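Phosphotriesterase family protein (Listeria monocytogenes serotype 4b str. H7858, PDB 3PNZ) probably hydrolyses phosphorylated sugar lactones with a pair of zinc ions, as a lactonase of the amidohydrolase fold. Local coordinates at residues R5-D10 against T146-G151; D43-S48 against A79-E84; N96-W101 against P164-T169. All coordinates share one frame; numbering follows the deposited sequence.

Contact 1: residues R5-D10 against T146-G151; sequences RTFYGD and TPYKAG
The ring of Tyr-148 turns its edge to the face of Tyr-8, the centroids 5.4 Å apart and the planes at 64°, while the two side chains run side by side in the same direction. Tyr-148 CB sits over the face of the Phe-7 ring in a CH-pi contact, 4.0 Å from its centroid. The Phe-7 and Tyr-148 rings form an offset pair, centroids 5.7 Å apart and planes 29° from parallel, with little of one over the other. At its edge the Tyr-148 ring meets a carbonyl, CD1 lying 3.4 Å from Phe-7 O. This aromatic cluster fastens the N-terminal hairpin of strands 4-6 and 9-11, closed by a type I turn from Thr-6 to Gly-9, to the chain leading into strand 150-152 of the barrel; helix 75-85 packs against the same three rings. At the other end Arg-5 reaches across with CG anti to the backbone N (chi1 175°), laying CD 3.3 Å from Ala-150 O, a buried carbonyl without a hydrogen-bond partner. The bend at chi3 turns the guanidinium side-on to Asp-10, NE to OD1 and NH2 to OD2, both 2.9 Å, which fixes its rotation; Lys-149 CD lies over one of its faces, and NH1 goes to Glu-140. No direct hydrogen bond joins the backbones, but water does: one molecule donates to both Arg-5 O and Lys-149 O, each at 2.8 Å.

Contact 2: residues D43-S48 against A79-E84; sequences DDKEKS and AQISKE
Glu-84 OE2 takes two donors: Lys-45 NZ at 2.7 Å, in a salt bridge across the contact, and Gln-80 NE2 at 3.1 Å from one turn earlier in its own helix. The lysine comes from above the carboxylate plane, 53° out of it, whereas the amide arrives near the plane on the anti side, so the two approach from different directions. The contact joins the N-terminal end of helix 45-57 to helix 75-85, neighbouring helices on the outside of the TIM barrel. Asp-44 is the N-cap of the first, its OD1 accepting from Lys-47 N. Behind its charged end, Lys-45 packs as a hydrocarbon chain. A kink at chi2 (-87°) lets it run antiparallel to the Ile-81 side chain, Lys-45 CG 3.9 Å from Ile-81 CG1, and brings Lys-45 CE to 3.5 Å from Gln-80 CG. Ile-81 CD1 reaches on toward Lys-45 O and Ser-48 CB; the hydroxyl of that serine is engaged by Tyr-282 and by the carbonyl of Ile-25. Lys-45 NZ also pairs with Glu-46 OE2 at 2.9 Å, and Gln-49 accepts from it as well. The ammonium thus sits between two carboxylates, probably easing the repulsion between them. Their other oxygens, Glu-46 OE1 and Glu-84 OE1, are bridged by a water that donates to each at 2.7 Å, and Gln-49 NE2 is a further donor to Glu-84 OE1.

Contact 3: residues N96-W101 against P164-T169; sequences NKSFLW and PLEEKT. With PO4 (phosphate ion), chain K.
Over one face of the Trp-101 indole lies its own chain, Ser-98 CA 3.4 Å above the plane and over the centre, with Lys-97 C nearer the rim. Near the ring plane, at the edge, comes Leu-165 CB, 4.1 Å from CZ3, and Thr-169 CG2 approaches CH2 obliquely to 3.6 Å. The six-membered end of the indole therefore rests on helix 164-180, while NE1 donates to Asp-70 OD2, which also accepts from the backbone N of Asn-96 and Lys-97. Beside it Ser-98 OG, aimed at the carboxylate by a chi1 of 70°, donates to Glu-166 OE2 at 2.6 Å, on the anti side and 28° out of its plane. A water bridges Ser-98 N to the same OE2, and Glu-166 OE1 accepts from Thr-163 N, so both carboxylate oxygens are engaged. In this TIM-barrel amidohydrolase the segment 96-101 follows strand 88-92, and its start borders the metal centre: Asn-96 and Lys-97 both touch the zinc ligand His-187. They also hold a phosphate ion, probably from the crystallisation liquor. Lys-97 NZ hydrogen-bonds to phosphate O2 and O4, each at 2.7 Å, and Asn-96 ND2 donates to O2 at 3.0 Å, a site that might receive the phosphate of a phosphorylated lactone.

In the fold
From the N terminus, the hairpin around 5-10 comes first, and contact 1 closes the longest loop when the chain returns at 146-151, entering strand 150-152. Contact 2 falls wholly within that span, joining helix 45-57 to helix 75-85 around strand 62-65. Contact 3 opens after strand 88-92, still within the span, but closes beyond it on helix 164-180, so contacts 1 and 3 cross, whereas contacts 2 and 3 follow in series. Contacts 1 and 2 touch through helix 75-85, where Tyr-148 CZ lies 3.6 Å from Ala-79 CB. Contact 3 stands apart, its centre about 25 Å from that of contact 1, linking a loop near the zinc site to an outer helix.

Contact 1: residues R5-D10 against T146-G151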
loop_
_atom_site.group_PDB
_atom_site.type_symbol
_atom_site.label_atom_id
_atom_site.label_comp_id
_atom_site.label_asym_id
_atom_site.label_seq_id
_atom_site.Cartn_x
_atom_site.Cartn_y
_atom_site.Cartn_z
ATOM N N ARG A 5 -5.553 -11.629 -5.434
ATOM C CA ARG A 5 -5.364 -12.527 -4.304
ATOM C C ARG A 5 -5.712 -11.840 -2.989
ATOM O O ARG A 5 -5.015 -10.917 -2.546
ATOM C CB ARG A 5 -3.931 -13.071 -4.276
ATOM C CG ARG A 5 -3.602 -13.919 -3.065
ATOM C CD ARG A 5 -2.488 -14.921 -3.360
ATOM N NE ARG A 5 -2.911 -15.874 -4.389
ATOM C CZ ARG A 5 -2.124 -16.781 -4.955
ATOM N NH1 ARG A 5 -0.851 -16.886 -4.601
ATOM N NH2 ARG A 5 -2.615 -17.584 -5.889
ATOM N N THR A 6 -6.812 -12.279 -2.384
ATOM C CA THR A 6 -7.253 -11.741 -1.098
ATOM C C THR A 6 -7.008 -12.771 0.004
ATOM O O THR A 6 -6.700 -13.925 -0.271
ATOM C CB THR A 6 -8.751 -11.361 -1.095
ATOM O OG1 THR A 6 -9.554 -12.545 -1.039
ATOM C CG2 THR A 6 -9.129 -10.522 -2.328
ATOM N N PHE A 7 -7.143 -12.345 1.255
ATOM C CA PHE A 7 -6.951 -13.234 2.392
ATOM C C PHE A 7 -7.831 -14.477 2.295
ATOM O O PHE A 7 -7.425 -15.554 2.725
ATOM C CB PHE A 7 -7.260 -12.507 3.702
ATOM C CG PHE A 7 -6.085 -11.764 4.282
ATOM C CD1 PHE A 7 -4.988 -11.444 3.498
ATOM C CD2 PHE A 7 -6.078 -11.397 5.620
ATOM C CE1 PHE A 7 -3.905 -10.763 4.040
ATOM C CE2 PHE A 7 -5.007 -10.709 6.166
ATOM C CZ PHE A 7 -3.921 -10.392 5.377
ATOM N N TYR A 8 -9.030 -14.324 1.744
ATOM C CA TYR A 8 -9.974 -15.444 1.690
ATOM C C TYR A 8 -10.214 -15.998 0.286
ATOM O O TYR A 8 -11.265 -16.587 0.012
ATOM C CB TYR A 8 -11.294 -15.083 2.376
ATOM C CG TYR A 8 -11.183 -15.160 3.878
ATOM C CD1 TYR A 8 -11.229 -16.387 4.530
ATOM C CD2 TYR A 8 -11.010 -14.013 4.645
ATOM C CE1 TYR A 8 -11.111 -16.472 5.902
ATOM C CE2 TYR A 8 -10.895 -14.089 6.025
ATOM C CZ TYR A 8 -10.949 -15.322 6.645
ATOM O OH TYR A 8 -10.835 -15.417 8.014
ATOM N N GLY A 9 -9.233 -15.836 -0.594
ATOM C CA GLY A 9 -9.284 -16.482 -1.897
ATOM C C GLY A 9 -8.916 -15.581 -3.061
ATOM O O GLY A 9 -8.845 -14.350 -2.924
ATOM N N ASP A 10 -8.676 -16.200 -4.214
ATOM C CA ASP A 10 -8.415 -15.456 -5.438
ATOM C C ASP A 10 -9.744 -15.127 -6.106
ATOM O O ASP A 10 -10.578 -16.011 -6.317
ATOM C CB ASP A 10 -7.508 -16.260 -6.372
ATOM C CG ASP A 10 -6.163 -16.595 -5.739
ATOM O OD1 ASP A 10 -5.742 -15.890 -4.789
ATOM O OD2 ASP A 10 -5.518 -17.566 -6.186
ATOM N N THR A 146 0.762 -18.084 8.811
ATOM C CA THR A 146 -0.686 -18.230 8.686
ATOM C C THR A 146 -1.026 -18.707 7.277
ATOM O O THR A 146 -0.165 -18.701 6.394
ATOM C CB THR A 146 -1.416 -16.893 8.936
ATOM O OG1 THR A 146 -1.311 -16.070 7.764
ATOM C CG2 THR A 146 -0.823 -16.160 10.152
ATOM N N PRO A 147 -2.285 -19.112 7.055
ATOM C CA PRO A 147 -2.708 -19.522 5.713
ATOM C C PRO A 147 -3.174 -18.357 4.846
ATOM O O PRO A 147 -3.671 -18.592 3.745
ATOM C CB PRO A 147 -3.916 -20.437 5.986
ATOM C CG PRO A 147 -4.073 -20.494 7.490
ATOM C CD PRO A 147 -3.351 -19.321 8.045
ATOM N N TYR A 148 -3.027 -17.125 5.322
ATOM C CA TYR A 148 -3.516 -15.981 4.568
ATOM C C TYR A 148 -2.409 -15.411 3.693
ATOM O O TYR A 148 -1.432 -14.860 4.196
ATOM C CB TYR A 148 -4.095 -14.930 5.524
ATOM C CG TYR A 148 -5.131 -15.544 6.442
ATOM C CD1 TYR A 148 -6.386 -15.899 5.960
ATOM C CD2 TYR A 148 -4.843 -15.803 7.776
ATOM C CE1 TYR A 148 -7.337 -16.488 6.792
ATOM C CE2 TYR A 148 -5.785 -16.387 8.614
ATOM C CZ TYR A 148 -7.028 -16.726 8.115
ATOM O OH TYR A 148 -7.969 -17.306 8.943
ATOM N N LYS A 149 -2.561 -15.569 2.383
ATOM C CA LYS A 149 -1.512 -15.199 1.441
ATOM C C LYS A 149 -1.578 -13.724 1.067
ATOM O O LYS A 149 -2.650 -13.140 1.016
ATOM C CB LYS A 149 -1.626 -16.032 0.165
ATOM C CG LYS A 149 -1.736 -17.536 0.400
ATOM C CD LYS A 149 -2.014 -18.258 -0.903
ATOM C CE LYS A 149 -2.519 -19.663 -0.655
ATOM N NZ LYS A 149 -3.071 -20.235 -1.913
ATOM N N ALA A 150 -0.421 -13.145 0.778
ATOM C CA ALA A 150 -0.348 -11.780 0.273
ATOM C C ALA A 150 -0.719 -11.717 -1.208
ATOM O O ALA A 150 -0.513 -12.681 -1.961
ATOM C CB ALA A 150 1.045 -11.237 0.478
ATOM N N GLY A 151 -1.246 -10.567 -1.624
ATOM C CA GLY A 151 -1.653 -10.352 -3.000
ATOM C C GLY A 151 -0.842 -9.281 -3.711
ATOM O O GLY A 151 -1.131 -8.920 -4.846
HETATM O O HOH W 1 -3.595 -9.530 -5.935
HETATM O O HOH W 2 -4.107 -10.937 0.096
HETATM O O HOH W 3 -5.163 -16.546 1.446
#

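Contact 2: residues D43-S48 against A79-E84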
loop_
_atom_site.group_PDB
_atom_site.type_symbol
_atom_site.label_atom_id
_atom_site.label_comp_id
_atom_site.label_asym_id
_atom_site.label_seq_id
_atom_site.Cartn_x
_atom_site.Cartn_y
_atom_site.Cartn_z
ATOM N N ASP A 43 -3.422 -1.179 17.617
ATOM C CA ASP A 43 -3.266 -2.383 18.422
ATOM C C ASP A 43 -4.550 -2.868 19.086
ATOM O O ASP A 43 -4.492 -3.588 20.084
ATOM C CB ASP A 43 -2.184 -2.149 19.478
ATOM C CG ASP A 43 -2.486 -0.954 20.367
ATOM O OD1 ASP A 43 -3.556 -0.324 20.200
ATOM O OD2 ASP A 43 -1.654 -0.651 21.247
ATOM N N ASP A 44 -5.698 -2.484 18.534
ATOM C CA ASP A 44 -6.990 -2.939 19.052
ATOM C C ASP A 44 -7.900 -3.434 17.932
ATOM O O ASP A 44 -8.525 -2.643 17.228
ATOM C CB ASP A 44 -7.686 -1.824 19.838
ATOM C CG ASP A 44 -8.912 -2.314 20.597
ATOM O OD1 ASP A 44 -9.734 -3.067 20.024
ATOM O OD2 ASP A 44 -9.053 -1.939 21.780
ATOM N N LYS A 45 -7.995 -4.753 17.789
ATOM C CA LYS A 45 -8.759 -5.356 16.696
ATOM C C LYS A 45 -10.201 -4.848 16.617
ATOM O O LYS A 45 -10.710 -4.567 15.532
ATOM C CB LYS A 45 -8.712 -6.890 16.801
ATOM C CG LYS A 45 -9.508 -7.645 15.730
ATOM C CD LYS A 45 -10.971 -7.833 16.130
ATOM C CE LYS A 45 -11.601 -9.014 15.386
ATOM N NZ LYS A 45 -13.047 -9.160 15.725
ATOM N N GLU A 46 -10.874 -4.729 17.755
ATOM C CA GLU A 46 -12.280 -4.338 17.719
ATOM C C GLU A 46 -12.457 -2.875 17.306
ATOM O O GLU A 46 -13.431 -2.528 16.630
ATOM C CB GLU A 46 -12.977 -4.630 19.052
ATOM C CG GLU A 46 -13.009 -6.122 19.428
ATOM C CD GLU A 46 -13.747 -6.997 18.415
ATOM O OE1 GLU A 46 -14.597 -6.479 17.654
ATOM O OE2 GLU A 46 -13.482 -8.220 18.390
ATOM N N LYS A 47 -11.511 -2.024 17.696
ATOM C CA LYS A 47 -11.559 -0.620 17.280
ATOM C C LYS A 47 -11.279 -0.474 15.779
ATOM O O LYS A 47 -12.004 0.233 15.075
ATOM C CB LYS A 47 -10.610 0.249 18.116
ATOM C CG LYS A 47 -11.070 0.428 19.563
ATOM C CD LYS A 47 -10.126 1.312 20.369
ATOM C CE LYS A 47 -10.630 1.471 21.797
ATOM N NZ LYS A 47 -9.711 2.287 22.624
ATOM N N SER A 48 -10.246 -1.157 15.291
ATOM C CA SER A 48 -9.967 -1.146 13.859
ATOM C C SER A 48 -11.180 -1.643 13.099
ATOM O O SER A 48 -11.566 -1.074 12.077
ATOM C CB SER A 48 -8.742 -1.994 13.523
ATOM O OG SER A 48 -7.589 -1.514 14.188
ATOM N N ALA A 79 -7.417 -10.829 9.328
ATOM C CA ALA A 79 -8.244 -11.883 8.743
ATOM C C ALA A 79 -9.589 -11.975 9.458
ATOM O O ALA A 79 -10.630 -12.112 8.818
ATOM C CB ALA A 79 -7.514 -13.228 8.783
ATOM N N GLN A 80 -9.571 -11.874 10.784
ATOM C CA GLN A 80 -10.809 -11.935 11.554
ATOM C C GLN A 80 -11.727 -10.755 11.231
ATOM O O GLN A 80 -12.939 -10.914 11.117
ATOM C CB GLN A 80 -10.518 -12.004 13.058
ATOM C CG GLN A 80 -11.762 -12.228 13.900
ATOM C CD GLN A 80 -12.410 -13.576 13.623
ATOM O OE1 GLN A 80 -11.729 -14.545 13.280
ATOM N NE2 GLN A 80 -13.730 -13.640 13.762
ATOM N N ILE A 81 -11.143 -9.570 11.060
ATOM C CA ILE A 81 -11.919 -8.395 10.678
ATOM C C ILE A 81 -12.569 -8.583 9.310
ATOM O O ILE A 81 -13.744 -8.267 9.119
ATOM C CB ILE A 81 -11.034 -7.126 10.670
ATOM C CG1 ILE A 81 -10.547 -6.820 12.093
ATOM C CG2 ILE A 81 -11.804 -5.942 10.106
ATOM C CD1 ILE A 81 -9.568 -5.645 12.194
ATOM N N SER A 82 -11.792 -9.097 8.359
ATOM C CA SER A 82 -12.307 -9.402 7.030
ATOM C C SER A 82 -13.516 -10.333 7.135
ATOM O O SER A 82 -14.575 -10.064 6.568
ATOM C CB SER A 82 -11.226 -10.065 6.180
ATOM O OG SER A 82 -11.705 -10.337 4.873
ATOM N N LYS A 83 -13.345 -11.423 7.871
ATOM C CA LYS A 83 -14.431 -12.380 8.064
ATOM C C LYS A 83 -15.694 -11.729 8.632
ATOM O O LYS A 83 -16.793 -11.943 8.119
ATOM C CB LYS A 83 -13.979 -13.524 8.970
ATOM C CG LYS A 83 -15.101 -14.488 9.329
ATOM C CD LYS A 83 -14.594 -15.914 9.443
ATOM C CE LYS A 83 -13.601 -16.074 10.577
ATOM N NZ LYS A 83 -13.314 -17.520 10.824
ATOM N N GLU A 84 -15.537 -10.930 9.684
ATOM C CA GLU A 84 -16.685 -10.333 10.367
ATOM C C GLU A 84 -17.369 -9.201 9.596
ATOM O O GLU A 84 -18.584 -9.044 9.673
ATOM C CB GLU A 84 -16.310 -9.870 11.783
ATOM C CG GLU A 84 -15.888 -10.991 12.724
ATOM C CD GLU A 84 -15.739 -10.523 14.160
ATOM O OE1 GLU A 84 -16.541 -9.669 14.591
ATOM O OE2 GLU A 84 -14.821 -11.007 14.856
HETATM O O HOH W 4 -16.409 -8.418 17.030
#

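Contact 3: residues N96-W101 against P164-T169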
loop_
_atom_site.group_PDB
_atom_site.type_symbol
_atom_site.label_atom_id
_atom_site.label_comp_id
_atom_site.label_asym_id
_atom_site.label_seq_id
_atom_site.Cartn_x
_atom_site.Cartn_y
_atom_site.Cartn_z
ATOM N N ASN A 96 8.815 -2.432 3.976
ATOM C CA ASN A 96 8.205 -1.090 3.966
ATOM C C ASN A 96 9.206 0.055 3.784
ATOM O O ASN A 96 9.024 0.891 2.899
ATOM C CB ASN A 96 7.345 -0.877 5.223
ATOM C CG ASN A 96 6.612 0.477 5.242
ATOM O OD1 ASN A 96 5.777 0.717 6.115
ATOM N ND2 ASN A 96 6.920 1.354 4.292
ATOM N N LYS A 97 10.253 0.099 4.613
ATOM C CA LYS A 97 11.246 1.184 4.575
ATOM C C LYS A 97 12.389 0.931 5.575
ATOM O O LYS A 97 12.143 0.465 6.684
ATOM C CB LYS A 97 10.587 2.547 4.850
ATOM C CG LYS A 97 9.721 2.598 6.108
ATOM C CD LYS A 97 8.811 3.814 6.072
ATOM C CE LYS A 97 7.855 3.847 7.244
ATOM N NZ LYS A 97 6.810 4.909 7.060
ATOM N N SER A 98 13.619 1.261 5.189
ATOM C CA SER A 98 14.804 0.794 5.917
ATOM C C SER A 98 14.996 1.336 7.331
ATOM O O SER A 98 15.651 0.684 8.143
ATOM C CB SER A 98 16.085 1.019 5.110
ATOM O OG SER A 98 16.396 2.400 5.021
ATOM N N PHE A 99 14.445 2.506 7.646
ATOM C CA PHE A 99 14.611 3.019 9.005
ATOM C C PHE A 99 13.919 2.120 10.034
ATOM O O PHE A 99 14.347 2.039 11.184
ATOM C CB PHE A 99 14.228 4.513 9.140
ATOM C CG PHE A 99 12.746 4.783 9.310
ATOM C CD1 PHE A 99 12.094 4.491 10.502
ATOM C CD2 PHE A 99 12.021 5.395 8.295
ATOM C CE1 PHE A 99 10.738 4.765 10.665
ATOM C CE2 PHE A 99 10.662 5.673 8.452
ATOM C CZ PHE A 99 10.023 5.357 9.638
ATOM N N LEU A 100 12.880 1.411 9.602
ATOM C CA LEU A 100 12.182 0.463 10.472
ATOM C C LEU A 100 13.043 -0.737 10.844
ATOM O O LEU A 100 12.730 -1.462 11.789
ATOM C CB LEU A 100 10.924 -0.065 9.778
ATOM C CG LEU A 100 9.829 0.944 9.465
ATOM C CD1 LEU A 100 8.787 0.282 8.569
ATOM C CD2 LEU A 100 9.220 1.455 10.764
ATOM N N TRP A 101 14.107 -0.965 10.089
ATOM C CA TRP A 101 14.852 -2.218 10.212
ATOM C C TRP A 101 15.680 -2.313 11.491
ATOM O O TRP A 101 16.262 -3.359 11.785
ATOM C CB TRP A 101 15.714 -2.460 8.971
ATOM C CG TRP A 101 14.876 -2.580 7.736
ATOM C CD1 TRP A 101 13.513 -2.705 7.684
ATOM C CD2 TRP A 101 15.332 -2.590 6.382
ATOM N NE1 TRP A 101 13.095 -2.784 6.377
ATOM C CE2 TRP A 101 14.192 -2.712 5.557
ATOM C CE3 TRP A 101 16.590 -2.493 5.782
ATOM C CZ2 TRP A 101 14.277 -2.747 4.168
ATOM C CZ3 TRP A 101 16.673 -2.533 4.395
ATOM C CH2 TRP A 101 15.521 -2.660 3.607
ATOM N N PRO A 164 22.330 0.865 -0.553
ATOM C CA PRO A 164 22.652 -0.481 -1.034
ATOM C C PRO A 164 21.692 -1.553 -0.520
ATOM O O PRO A 164 21.269 -2.393 -1.312
ATOM C CB PRO A 164 24.074 -0.705 -0.509
ATOM C CG PRO A 164 24.675 0.677 -0.525
ATOM C CD PRO A 164 23.535 1.593 -0.104
ATOM N N LEU A 165 21.335 -1.530 0.760
ATOM C CA LEU A 165 20.445 -2.564 1.292
ATOM C C LEU A 165 19.038 -2.400 0.735
ATOM O O LEU A 165 18.352 -3.384 0.460
ATOM C CB LEU A 165 20.405 -2.553 2.819
ATOM C CG LEU A 165 21.550 -3.266 3.541
ATOM C CD1 LEU A 165 21.346 -3.195 5.048
ATOM C CD2 LEU A 165 21.651 -4.716 3.087
ATOM N N GLU A 166 18.604 -1.153 0.571
ATOM C CA GLU A 166 17.287 -0.917 -0.009
ATOM C C GLU A 166 17.256 -1.471 -1.423
ATOM O O GLU A 166 16.297 -2.133 -1.818
ATOM C CB GLU A 166 16.931 0.573 -0.008
ATOM C CG GLU A 166 16.469 1.082 1.357
ATOM C CD GLU A 166 16.513 2.603 1.485
ATOM O OE1 GLU A 166 16.934 3.290 0.535
ATOM O OE2 GLU A 166 16.120 3.110 2.552
ATOM N N GLU A 167 18.307 -1.197 -2.184
ATOM C CA GLU A 167 18.415 -1.686 -3.551
ATOM C C GLU A 167 18.351 -3.209 -3.610
ATOM O O GLU A 167 17.710 -3.784 -4.496
ATOM C CB GLU A 167 19.723 -1.206 -4.183
ATOM C CG GLU A 167 19.955 -1.744 -5.576
ATOM C CD GLU A 167 21.261 -1.267 -6.170
ATOM O OE1 GLU A 167 21.751 -0.199 -5.744
ATOM O OE2 GLU A 167 21.800 -1.958 -7.055
ATOM N N LYS A 168 19.048 -3.849 -2.678
ATOM C CA LYS A 168 18.994 -5.301 -2.531
ATOM C C LYS A 168 17.548 -5.784 -2.390
ATOM O O LYS A 168 17.145 -6.751 -3.056
ATOM C CB LYS A 168 19.820 -5.731 -1.318
ATOM C CG LYS A 168 19.906 -7.242 -1.084
ATOM C CD LYS A 168 20.621 -7.511 0.251
ATOM C CE LYS A 168 21.264 -8.890 0.301
ATOM N NZ LYS A 168 22.050 -9.062 1.556
ATOM N N THR A 169 16.767 -5.129 -1.533
ATOM C CA THR A 169 15.365 -5.527 -1.377
ATOM C C THR A 169 14.536 -5.265 -2.636
ATOM O O THR A 169 13.616 -6.024 -2.938
ATOM C CB THR A 169 14.671 -4.917 -0.134
ATOM O OG1 THR A 169 14.575 -3.494 -0.275
ATOM C CG2 THR A 169 15.434 -5.261 1.144
HETATM P P PO4 K . 4.039 3.909 5.900
HETATM O O1 PO4 K . 3.763 2.668 6.718
HETATM O O2 PO4 K . 5.312 3.697 5.124
HETATM O O3 PO4 K . 2.931 4.181 4.922
HETATM O O4 PO4 K . 4.131 5.113 6.804
HETATM O O HOH W 5 13.615 2.905 2.911
#